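Local coordinates for beta-lactamase (Klebsiella pneumoniae, PDB 6KBY), which probably hydrolyses beta-lactam antibiotics to substituted beta-amino acids as a class C beta-lactamase, and here holds adenosine monophosphate in a pocket, at residues A[114-119]-A[161-166]; A[123-128]-A[154-159]; A[129-134]-A[220-225]. All coordinates share one frame; numbering follows the deposited sequence.

Overall arrangement
From the N terminus the chain first enters the three contacts at helix 113-117. Contact 1 closes a loop of 41 residues by setting this helix against helix 158-171. Contact 2 is nested inside that loop and closes 25 residues: 123-128 lie along 154-159, the run that leads into helix 158-171. H119 of contact 1 meets V155, Y156 and S157 of contact 2. Residues 129-134 then meet 220-225, closing 85 residues, so contact 3 crosses both others. L223 of contact 3 touches G162, L163 and M166. Contact 2 supplies F126, M127, Y156 and N158 to the AMP pocket, between the helical region and the sheet, and contact 3 supplies E221.

Contact 1: residues A[114-119]-A[161-166]; sequences LNVGTH and TGLLGM
V116 and L164 meet where two helices pass close, with 5.9 Å between G117 CA and L164 CA. V116 uses both methyls. CG2 lies 4.0 Å from L164 N, over the backbone of the second helix, and CG1 reaches L163 CD1 at 4.3 Å. The bare CA of G117 takes the end of L164: CD2 comes to 3.9 Å from it, and CD1 is equally near. L164 has CG anti to its own backbone N (chi1 178°), and this carries both methyls to the glycine. At the polar end, T161 OG1 sits near the plane of the H119 ring, 3.6 Å from CE1. That hydroxyl is hydrogen-bonded to S157 O, one turn earlier. Further out, T118 OG1 bonds L114 O at 2.7 Å, back across one turn of the chain. Helix 72-86 borders the contact, with A81 against L164 and K74 against both H119 and T161, while the ring of H119 also meets that of Y156, their planes at about 45°. The contact thus belongs to the helical region of the class C beta-lactamase fold, beside the site that holds S71, K74 and Y156.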
loop_
_atom_site.group_PDB
_atom_site.type_symbol
_atom_site.label_atom_id
_atom_site.label_comp_id
_atom_site.label_asym_id
_atom_site.label_seq_id
_atom_site.Cartn_x
_atom_site.Cartn_y
_atom_site.Cartn_z
ATOM N N LEU A 114 -7.322 10.884 -12.083
ATOM C CA LEU A 114 -7.040 11.341 -10.726
ATOM C C LEU A 114 -8.104 10.854 -9.751
ATOM O O LEU A 114 -7.781 10.427 -8.633
ATOM C CB LEU A 114 -6.939 12.867 -10.695
ATOM C CG LEU A 114 -6.451 13.451 -9.362
ATOM C CD1 LEU A 114 -5.007 13.066 -9.084
ATOM C CD2 LEU A 114 -6.624 14.963 -9.318
ATOM N N ASN A 115 -9.375 10.894 -10.162
ATOM C CA ASN A 115 -10.439 10.410 -9.282
ATOM C C ASN A 115 -10.217 8.949 -8.893
ATOM O O ASN A 115 -10.321 8.591 -7.717
ATOM C CB ASN A 115 -11.816 10.546 -9.938
ATOM C CG ASN A 115 -12.320 11.990 -10.080
ATOM O OD1 ASN A 115 -12.970 12.312 -11.078
ATOM N ND2 ASN A 115 -12.089 12.831 -9.073
ATOM N N VAL A 116 -9.935 8.077 -9.864
ATOM C CA VAL A 116 -9.720 6.682 -9.474
ATOM C C VAL A 116 -8.430 6.513 -8.680
ATOM O O VAL A 116 -8.316 5.585 -7.868
ATOM C CB VAL A 116 -9.847 5.672 -10.638
ATOM C CG1 VAL A 116 -11.268 5.633 -11.175
ATOM C CG2 VAL A 116 -8.851 5.956 -11.751
ATOM N N GLY A 117 -7.449 7.398 -8.879
ATOM C CA GLY A 117 -6.217 7.343 -8.103
ATOM C C GLY A 117 -6.300 7.893 -6.696
ATOM O O GLY A 117 -5.329 7.767 -5.940
ATOM N N THR A 118 -7.434 8.498 -6.336
ATOM C CA THR A 118 -7.618 9.147 -5.047
ATOM C C THR A 118 -8.888 8.676 -4.353
ATOM O O THR A 118 -9.302 9.291 -3.368
ATOM C CB THR A 118 -7.657 10.674 -5.211
ATOM O OG1 THR A 118 -8.708 11.023 -6.114
ATOM C CG2 THR A 118 -6.320 11.219 -5.729
ATOM N N HIS A 119 -9.523 7.614 -4.856
ATOM C CA HIS A 119 -10.757 7.075 -4.283
ATOM C C HIS A 119 -11.909 8.066 -4.349
ATOM O O HIS A 119 -12.822 8.015 -3.521
ATOM C CB HIS A 119 -10.577 6.566 -2.854
ATOM C CG HIS A 119 -9.466 5.588 -2.701
ATOM N ND1 HIS A 119 -9.446 4.368 -3.342
ATOM C CD2 HIS A 119 -8.334 5.654 -1.959
ATOM C CE1 HIS A 119 -8.337 3.727 -3.001
ATOM N NE2 HIS A 119 -7.646 4.484 -2.165
ATOM N N THR A 161 -8.981 1.480 -7.946
ATOM C CA THR A 161 -7.554 1.179 -8.001
ATOM C C THR A 161 -7.241 0.258 -9.166
ATOM O O THR A 161 -6.212 0.412 -9.837
ATOM C CB THR A 161 -7.088 0.532 -6.696
ATOM O OG1 THR A 161 -7.522 1.311 -5.579
ATOM C CG2 THR A 161 -5.577 0.423 -6.678
ATOM N N GLY A 162 -8.121 -0.712 -9.416
ATOM C CA GLY A 162 -7.956 -1.567 -10.575
ATOM C C GLY A 162 -7.885 -0.779 -11.866
ATOM O O GLY A 162 -7.016 -1.021 -12.707
ATOM N N LEU A 163 -8.799 0.183 -12.038
ATOM C CA LEU A 163 -8.778 1.013 -13.238
ATOM C C LEU A 163 -7.507 1.840 -13.322
ATOM O O LEU A 163 -6.944 2.002 -14.407
ATOM C CB LEU A 163 -10.001 1.927 -13.283
ATOM C CG LEU A 163 -11.328 1.201 -13.491
ATOM C CD1 LEU A 163 -12.494 2.180 -13.495
ATOM C CD2 LEU A 163 -11.310 0.373 -14.775
ATOM N N LEU A 164 -7.053 2.391 -12.193
ATOM C CA LEU A 164 -5.820 3.171 -12.193
ATOM C C LEU A 164 -4.658 2.362 -12.754
ATOM O O LEU A 164 -3.928 2.824 -13.642
ATOM C CB LEU A 164 -5.501 3.645 -10.774
ATOM C CG LEU A 164 -4.212 4.449 -10.610
ATOM C CD1 LEU A 164 -4.381 5.843 -11.207
ATOM C CD2 LEU A 164 -3.806 4.507 -9.138
ATOM N N GLY A 165 -4.461 1.152 -12.229
ATOM C CA GLY A 165 -3.350 0.333 -12.688
ATOM C C GLY A 165 -3.531 -0.153 -14.111
ATOM O O GLY A 165 -2.573 -0.212 -14.886
ATOM N N MET A 166 -4.759 -0.516 -14.471
ATOM C CA MET A 166 -5.047 -0.966 -15.828
ATOM C C MET A 166 -4.719 0.123 -16.844
ATOM O O MET A 166 -4.089 -0.141 -17.877
ATOM C CB MET A 166 -6.520 -1.359 -15.908
ATOM C CG MET A 166 -6.983 -1.928 -17.236
ATOM S SD MET A 166 -8.782 -2.092 -17.268
ATOM C CE MET A 166 -9.247 -0.433 -17.736
#

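Contact 2: residues A[123-128]-A[154-159]; sequences LQLFMP and RVYSNI. With AMP (adenosine monophosphate), chain B.
This is a backbone-led contact between a loop and the start of a helix, at the rim of the AMP pocket. Y156 and N158 fit the YxN motif of class C beta-lactamases, here Y-S-N, and S157 between them is the N-cap of helix 158-171. L125 O is the main acceptor. It takes N158 N at 2.8 Å and also N158 ND2 at 2.9 Å, the latter from above the carbonyl plane. The second bond is bent, with an N-H...O angle of 135°. N158 is thereby held by its backbone and by one arm of its amide, while OD1 of the other arm bonds K74. S157 OG donates to Q124 O at 2.7 Å and also caps G160 N. A water bridges L123 O and V155 O. I159 has the most surface covered here. Its CG1 and CD1 lie against the backbone of F126 and M127, and CG2 meets the methyls of L123. Q124 bridges back within its loop: NE2 bonds F126 O with an N-H...O angle of 166°. L125 lies beside N158, its CD1 at the edge of the Y156 ring. With CG anti to the backbone N (chi1 177°), that side chain also puts CG over the centre of one face of the F126 ring. Y156 OH lies close to the AMP phosphate and is also hydrogen-bonded to K321. The edge of F126 faces the adenine, CD1 being 3.3 Å from AMP N7.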
loop_
_atom_site.group_PDB
_atom_site.type_symbol
_atom_site.label_atom_id
_atom_site.label_comp_id
_atom_site.label_asym_id
_atom_site.label_seq_id
_atom_site.Cartn_x
_atom_site.Cartn_y
_atom_site.Cartn_z
ATOM N N LEU A 123 -16.882 4.723 -7.195
ATOM C CA LEU A 123 -16.968 3.273 -7.297
ATOM C C LEU A 123 -16.924 2.654 -5.905
ATOM O O LEU A 123 -16.217 3.135 -5.014
ATOM C CB LEU A 123 -15.811 2.730 -8.136
ATOM C CG LEU A 123 -15.974 2.890 -9.648
ATOM C CD1 LEU A 123 -14.625 2.764 -10.330
ATOM C CD2 LEU A 123 -16.956 1.857 -10.192
ATOM N N GLN A 124 -17.678 1.572 -5.731
ATOM C CA GLN A 124 -17.794 0.929 -4.433
ATOM C C GLN A 124 -16.493 0.213 -4.057
ATOM O O GLN A 124 -15.569 0.053 -4.859
ATOM C CB GLN A 124 -18.962 -0.055 -4.437
ATOM C CG GLN A 124 -18.728 -1.260 -5.320
ATOM C CD GLN A 124 -19.982 -2.087 -5.472
ATOM O OE1 GLN A 124 -21.079 -1.540 -5.636
ATOM N NE2 GLN A 124 -19.841 -3.403 -5.422
ATOM N N LEU A 125 -16.467 -0.283 -2.823
ATOM C CA LEU A 125 -15.261 -0.893 -2.276
ATOM C C LEU A 125 -14.866 -2.155 -3.035
ATOM O O LEU A 125 -13.711 -2.305 -3.450
ATOM C CB LEU A 125 -15.478 -1.187 -0.792
ATOM C CG LEU A 125 -14.342 -1.897 -0.059
ATOM C CD1 LEU A 125 -13.024 -1.167 -0.240
ATOM C CD2 LEU A 125 -14.679 -2.016 1.419
ATOM N N PHE A 126 -15.798 -3.091 -3.197
ATOM C CA PHE A 126 -15.490 -4.421 -3.704
ATOM C C PHE A 126 -16.044 -4.643 -5.105
ATOM O O PHE A 126 -17.195 -4.300 -5.392
ATOM C CB PHE A 126 -16.075 -5.498 -2.785
ATOM C CG PHE A 126 -15.452 -5.531 -1.420
ATOM C CD1 PHE A 126 -14.097 -5.785 -1.271
ATOM C CD2 PHE A 126 -16.213 -5.306 -0.286
ATOM C CE1 PHE A 126 -13.516 -5.813 -0.014
ATOM C CE2 PHE A 126 -15.644 -5.342 0.970
ATOM C CZ PHE A 126 -14.293 -5.590 1.109
ATOM N N MET A 127 -15.231 -5.256 -5.955
ATOM C CA MET A 127 -15.704 -5.741 -7.244
ATOM C C MET A 127 -16.872 -6.699 -7.029
ATOM O O MET A 127 -16.781 -7.596 -6.180
ATOM C CB MET A 127 -14.569 -6.501 -7.929
ATOM C CG MET A 127 -14.881 -6.934 -9.345
ATOM S SD MET A 127 -14.827 -5.545 -10.492
ATOM C CE MET A 127 -13.067 -5.218 -10.510
ATOM N N PRO A 128 -17.975 -6.545 -7.757
ATOM C CA PRO A 128 -19.045 -7.549 -7.680
ATOM C C PRO A 128 -18.487 -8.947 -7.919
ATOM O O PRO A 128 -17.701 -9.173 -8.839
ATOM C CB PRO A 128 -20.005 -7.120 -8.793
ATOM C CG PRO A 128 -19.805 -5.635 -8.887
ATOM C CD PRO A 128 -18.337 -5.404 -8.614
ATOM N N ARG A 154 -15.110 10.698 -1.039
ATOM C CA ARG A 154 -14.104 9.650 -1.013
ATOM C C ARG A 154 -14.766 8.344 -0.599
ATOM O O ARG A 154 -15.372 8.264 0.476
ATOM C CB ARG A 154 -12.988 10.003 -0.036
ATOM C CG ARG A 154 -11.853 8.986 -0.020
ATOM C CD ARG A 154 -10.832 9.323 1.060
ATOM N NE ARG A 154 -9.666 8.440 1.073
ATOM C CZ ARG A 154 -9.587 7.289 1.738
ATOM N NH1 ARG A 154 -10.619 6.846 2.444
ATOM N NH2 ARG A 154 -8.469 6.572 1.691
ATOM N N VAL A 155 -14.642 7.335 -1.453
ATOM C CA VAL A 155 -15.071 5.973 -1.177
ATOM C C VAL A 155 -13.878 5.099 -1.537
ATOM O O VAL A 155 -13.563 4.925 -2.716
ATOM C CB VAL A 155 -16.313 5.569 -1.987
ATOM C CG1 VAL A 155 -16.653 4.111 -1.733
ATOM C CG2 VAL A 155 -17.495 6.481 -1.653
ATOM N N TYR A 156 -13.188 4.591 -0.529
ATOM C CA TYR A 156 -12.053 3.710 -0.771
ATOM C C TYR A 156 -12.505 2.551 -1.656
ATOM O O TYR A 156 -13.547 1.936 -1.401
ATOM C CB TYR A 156 -11.567 3.212 0.590
ATOM C CG TYR A 156 -10.312 2.392 0.573
ATOM C CD1 TYR A 156 -9.066 2.989 0.492
ATOM C CD2 TYR A 156 -10.369 1.016 0.714
ATOM C CE1 TYR A 156 -7.912 2.231 0.508
ATOM C CE2 TYR A 156 -9.218 0.250 0.726
ATOM C CZ TYR A 156 -7.992 0.870 0.611
ATOM O OH TYR A 156 -6.832 0.127 0.629
ATOM N N SER A 157 -11.754 2.268 -2.722
ATOM C CA SER A 157 -12.273 1.376 -3.756
ATOM C C SER A 157 -11.201 0.481 -4.355
ATOM O O SER A 157 -10.229 0.972 -4.942
ATOM C CB SER A 157 -12.948 2.172 -4.872
ATOM O OG SER A 157 -13.412 1.301 -5.897
ATOM N N ASN A 158 -11.428 -0.834 -4.275
ATOM C CA ASN A 158 -10.594 -1.759 -5.034
ATOM C C ASN A 158 -10.823 -1.615 -6.531
ATOM O O ASN A 158 -9.889 -1.798 -7.321
ATOM C CB ASN A 158 -10.865 -3.191 -4.589
ATOM C CG ASN A 158 -10.436 -3.417 -3.165
ATOM O OD1 ASN A 158 -9.257 -3.350 -2.859
ATOM N ND2 ASN A 158 -11.400 -3.581 -2.263
ATOM N N ILE A 159 -12.053 -1.305 -6.940
ATOM C CA ILE A 159 -12.361 -1.207 -8.365
ATOM C C ILE A 159 -11.646 -0.016 -8.982
ATOM O O ILE A 159 -11.011 -0.130 -10.035
ATOM C CB ILE A 159 -13.880 -1.112 -8.601
ATOM C CG1 ILE A 159 -14.654 -2.180 -7.826
ATOM C CG2 ILE A 159 -14.172 -1.200 -10.096
ATOM C CD1 ILE A 159 -16.172 -2.064 -7.989
HETATM P P AMP B . -6.838 -3.358 1.485
HETATM O O1P AMP B . -5.932 -4.339 2.161
HETATM O O2P AMP B . -7.399 -2.220 2.294
HETATM O "O5'" AMP B . -8.011 -4.128 0.740
HETATM C "C5'" AMP B . -7.725 -5.252 -0.079
HETATM C "C4'" AMP B . -8.194 -6.538 0.551
HETATM O "O4'" AMP B . -9.647 -6.580 0.566
HETATM C "C3'" AMP B . -7.788 -7.808 -0.183
HETATM O "O3'" AMP B . -6.475 -8.234 0.130
HETATM C "C2'" AMP B . -8.875 -8.794 0.215
HETATM O "O2'" AMP B . -8.647 -9.293 1.527
HETATM C "C1'" AMP B . -10.098 -7.881 0.251
HETATM N N9 AMP B . -10.775 -7.825 -1.058
HETATM C C8 AMP B . -10.825 -6.749 -1.876
HETATM N N7 AMP B . -11.529 -7.026 -3.006
HETATM C C5 AMP B . -11.938 -8.308 -2.914
HETATM C C6 AMP B . -12.723 -9.232 -3.760
HETATM N N6 AMP B . -13.214 -8.831 -4.956
HETATM N N1 AMP B . -12.924 -10.491 -3.301
HETATM C C2 AMP B . -12.436 -10.900 -2.114
HETATM N N3 AMP B . -11.716 -10.110 -1.293
HETATM C C4 AMP B . -11.440 -8.828 -1.631
HETATM O O HOH W 1 -14.625 5.453 -5.141
#

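Contact 3: residues A[129-134]-A[220-225]; sequences EDIKNT and MEILGN
I222 meets the loop 129-134 with both branches of its side chain, and it has by far the most surface buried here. CG2 sits 3.5 Å from I131 O and touches I131 CG2 at 3.9 Å. With CG1 anti to the backbone N (chi1 -169°) and the chain extended beyond it, CD1 is carried on to the peptide of N133 and lies 3.4 Å from N133 O. One isoleucine therefore spans the backbone from I131 to T134. The two isoleucine side chains cross at a slant, and L137 of helix 134-143 packs on both. K132 is the second contributor. Its CB points off from the other segment, but the chain bends at chi2 (-60°) and brings NZ back to E221. The salt bridge from K132 NZ to E221 OE2 is long, at 3.6 Å. NZ also makes a weak bond to E129 O, within its own loop. Between the apolar and charged ends a water joins the two backbones. It donates to I131 O at 2.9 Å and accepts from I222 N at 3.0 Å. On the far segment a type II turn runs from E221 to G224, with G224 N bonded to E221 O at 2.8 Å. Y228 OH is hydrogen-bonded to E221 N. E221 touches the bound AMP, so this surface contact borders the nucleotide pocket. The methyls of I222 make up most of the join, and the water gives I131 O and I222 N a shared partner. The long ion pair, near solvent, probably adds only modestly.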
loop_
_atom_site.group_PDB
_atom_site.type_symbol
_atom_site.label_atom_id
_atom_site.label_comp_id
_atom_site.label_asym_id
_atom_site.label_seq_id
_atom_site.Cartn_x
_atom_site.Cartn_y
_atom_site.Cartn_z
ATOM N N GLU A 129 -18.896 -9.893 -7.068
ATOM C CA GLU A 129 -18.281 -11.219 -7.081
ATOM C C GLU A 129 -18.527 -11.961 -8.388
ATOM O O GLU A 129 -17.731 -12.830 -8.764
ATOM C CB GLU A 129 -18.784 -12.055 -5.901
ATOM C CG GLU A 129 -18.207 -11.654 -4.555
ATOM C CD GLU A 129 -18.659 -12.570 -3.432
ATOM O OE1 GLU A 129 -19.199 -13.659 -3.729
ATOM O OE2 GLU A 129 -18.474 -12.202 -2.253
ATOM N N ASP A 130 -19.611 -11.643 -9.091
ATOM C CA ASP A 130 -19.948 -12.358 -10.315
ATOM C C ASP A 130 -19.140 -11.902 -11.521
ATOM O O ASP A 130 -19.260 -12.516 -12.589
ATOM C CB ASP A 130 -21.444 -12.219 -10.611
ATOM C CG ASP A 130 -21.863 -10.780 -10.789
ATOM O OD1 ASP A 130 -21.796 -10.018 -9.801
ATOM O OD2 ASP A 130 -22.256 -10.403 -11.913
ATOM N N ILE A 131 -18.329 -10.855 -11.394
ATOM C CA ILE A 131 -17.525 -10.376 -12.512
ATOM C C ILE A 131 -16.260 -11.224 -12.595
ATOM O O ILE A 131 -15.393 -11.152 -11.721
ATOM C CB ILE A 131 -17.194 -8.888 -12.373
ATOM C CG1 ILE A 131 -18.484 -8.068 -12.425
ATOM C CG2 ILE A 131 -16.236 -8.456 -13.469
ATOM C CD1 ILE A 131 -18.268 -6.590 -12.235
ATOM N N LYS A 132 -16.153 -12.025 -13.654
ATOM C CA LYS A 132 -15.045 -12.954 -13.825
ATOM C C LYS A 132 -14.117 -12.605 -14.976
ATOM O O LYS A 132 -12.944 -12.981 -14.936
ATOM C CB LYS A 132 -15.574 -14.379 -14.040
ATOM C CG LYS A 132 -16.469 -14.886 -12.922
ATOM C CD LYS A 132 -15.734 -14.906 -11.596
ATOM C CE LYS A 132 -16.608 -15.465 -10.484
ATOM N NZ LYS A 132 -15.891 -15.494 -9.180
ATOM N N ASN A 133 -14.599 -11.899 -15.997
ATOM C CA ASN A 133 -13.803 -11.644 -17.186
ATOM C C ASN A 133 -13.988 -10.200 -17.636
ATOM O O ASN A 133 -14.824 -9.460 -17.109
ATOM C CB ASN A 133 -14.136 -12.631 -18.314
ATOM C CG ASN A 133 -15.601 -12.595 -18.713
ATOM O OD1 ASN A 133 -16.178 -11.526 -18.912
ATOM N ND2 ASN A 133 -16.209 -13.769 -18.833
ATOM N N THR A 134 -13.197 -9.814 -18.639
ATOM C CA THR A 134 -13.205 -8.431 -19.109
ATOM C C THR A 134 -14.554 -8.048 -19.704
ATOM O O THR A 134 -15.002 -6.907 -19.550
ATOM C CB THR A 134 -12.080 -8.222 -20.126
ATOM O OG1 THR A 134 -10.833 -8.601 -19.534
ATOM C CG2 THR A 134 -12.004 -6.762 -20.551
ATOM N N MET A 220 -6.693 -14.632 -6.348
ATOM C CA MET A 220 -6.514 -13.505 -7.249
ATOM C C MET A 220 -7.607 -13.509 -8.312
ATOM O O MET A 220 -7.695 -14.443 -9.117
ATOM C CB MET A 220 -5.137 -13.586 -7.903
ATOM C CG MET A 220 -3.988 -13.508 -6.915
ATOM S SD MET A 220 -4.086 -12.055 -5.835
ATOM C CE MET A 220 -4.289 -10.751 -7.038
ATOM N N GLU A 221 -8.422 -12.460 -8.327
ATOM C CA GLU A 221 -9.535 -12.315 -9.254
ATOM C C GLU A 221 -9.321 -11.075 -10.131
ATOM O O GLU A 221 -8.259 -10.449 -10.099
ATOM C CB GLU A 221 -10.851 -12.323 -8.476
ATOM C CG GLU A 221 -11.056 -13.613 -7.689
ATOM C CD GLU A 221 -12.411 -13.685 -7.021
ATOM O OE1 GLU A 221 -12.830 -12.679 -6.410
ATOM O OE2 GLU A 221 -13.063 -14.747 -7.117
ATOM N N ILE A 222 -10.341 -10.718 -10.917
ATOM C CA ILE A 222 -10.146 -9.719 -11.965
ATOM C C ILE A 222 -9.762 -8.362 -11.374
ATOM O O ILE A 222 -10.339 -7.903 -10.378
ATOM C CB ILE A 222 -11.382 -9.641 -12.878
ATOM C CG1 ILE A 222 -11.072 -8.797 -14.114
ATOM C CG2 ILE A 222 -12.589 -9.098 -12.119
ATOM C CD1 ILE A 222 -12.155 -8.842 -15.158
ATOM N N LEU A 223 -8.757 -7.724 -11.984
ATOM C CA LEU A 223 -8.157 -6.474 -11.501
ATOM C C LEU A 223 -7.649 -6.577 -10.065
ATOM O O LEU A 223 -7.415 -5.555 -9.404
ATOM C CB LEU A 223 -9.069 -5.253 -11.682
ATOM C CG LEU A 223 -9.428 -4.864 -13.119
ATOM C CD1 LEU A 223 -10.229 -3.567 -13.142
ATOM C CD2 LEU A 223 -8.199 -4.752 -14.015
ATOM N N GLY A 224 -7.448 -7.803 -9.575
ATOM C CA GLY A 224 -6.973 -7.987 -8.217
ATOM C C GLY A 224 -5.504 -7.688 -8.022
ATOM O O GLY A 224 -5.094 -7.262 -6.936
ATOM N N ASN A 225 -4.686 -7.906 -9.048
ATOM C CA ASN A 225 -3.269 -7.594 -8.910
ATOM C C ASN A 225 -3.073 -6.137 -8.524
ATOM O O ASN A 225 -2.255 -5.819 -7.649
ATOM C CB ASN A 225 -2.532 -7.891 -10.212
ATOM C CG ASN A 225 -2.174 -9.350 -10.361
ATOM O OD1 ASN A 225 -2.032 -10.072 -9.379
ATOM N ND2 ASN A 225 -2.010 -9.787 -11.597
HETATM O O HOH W 2 -12.840 -12.397 -10.985
#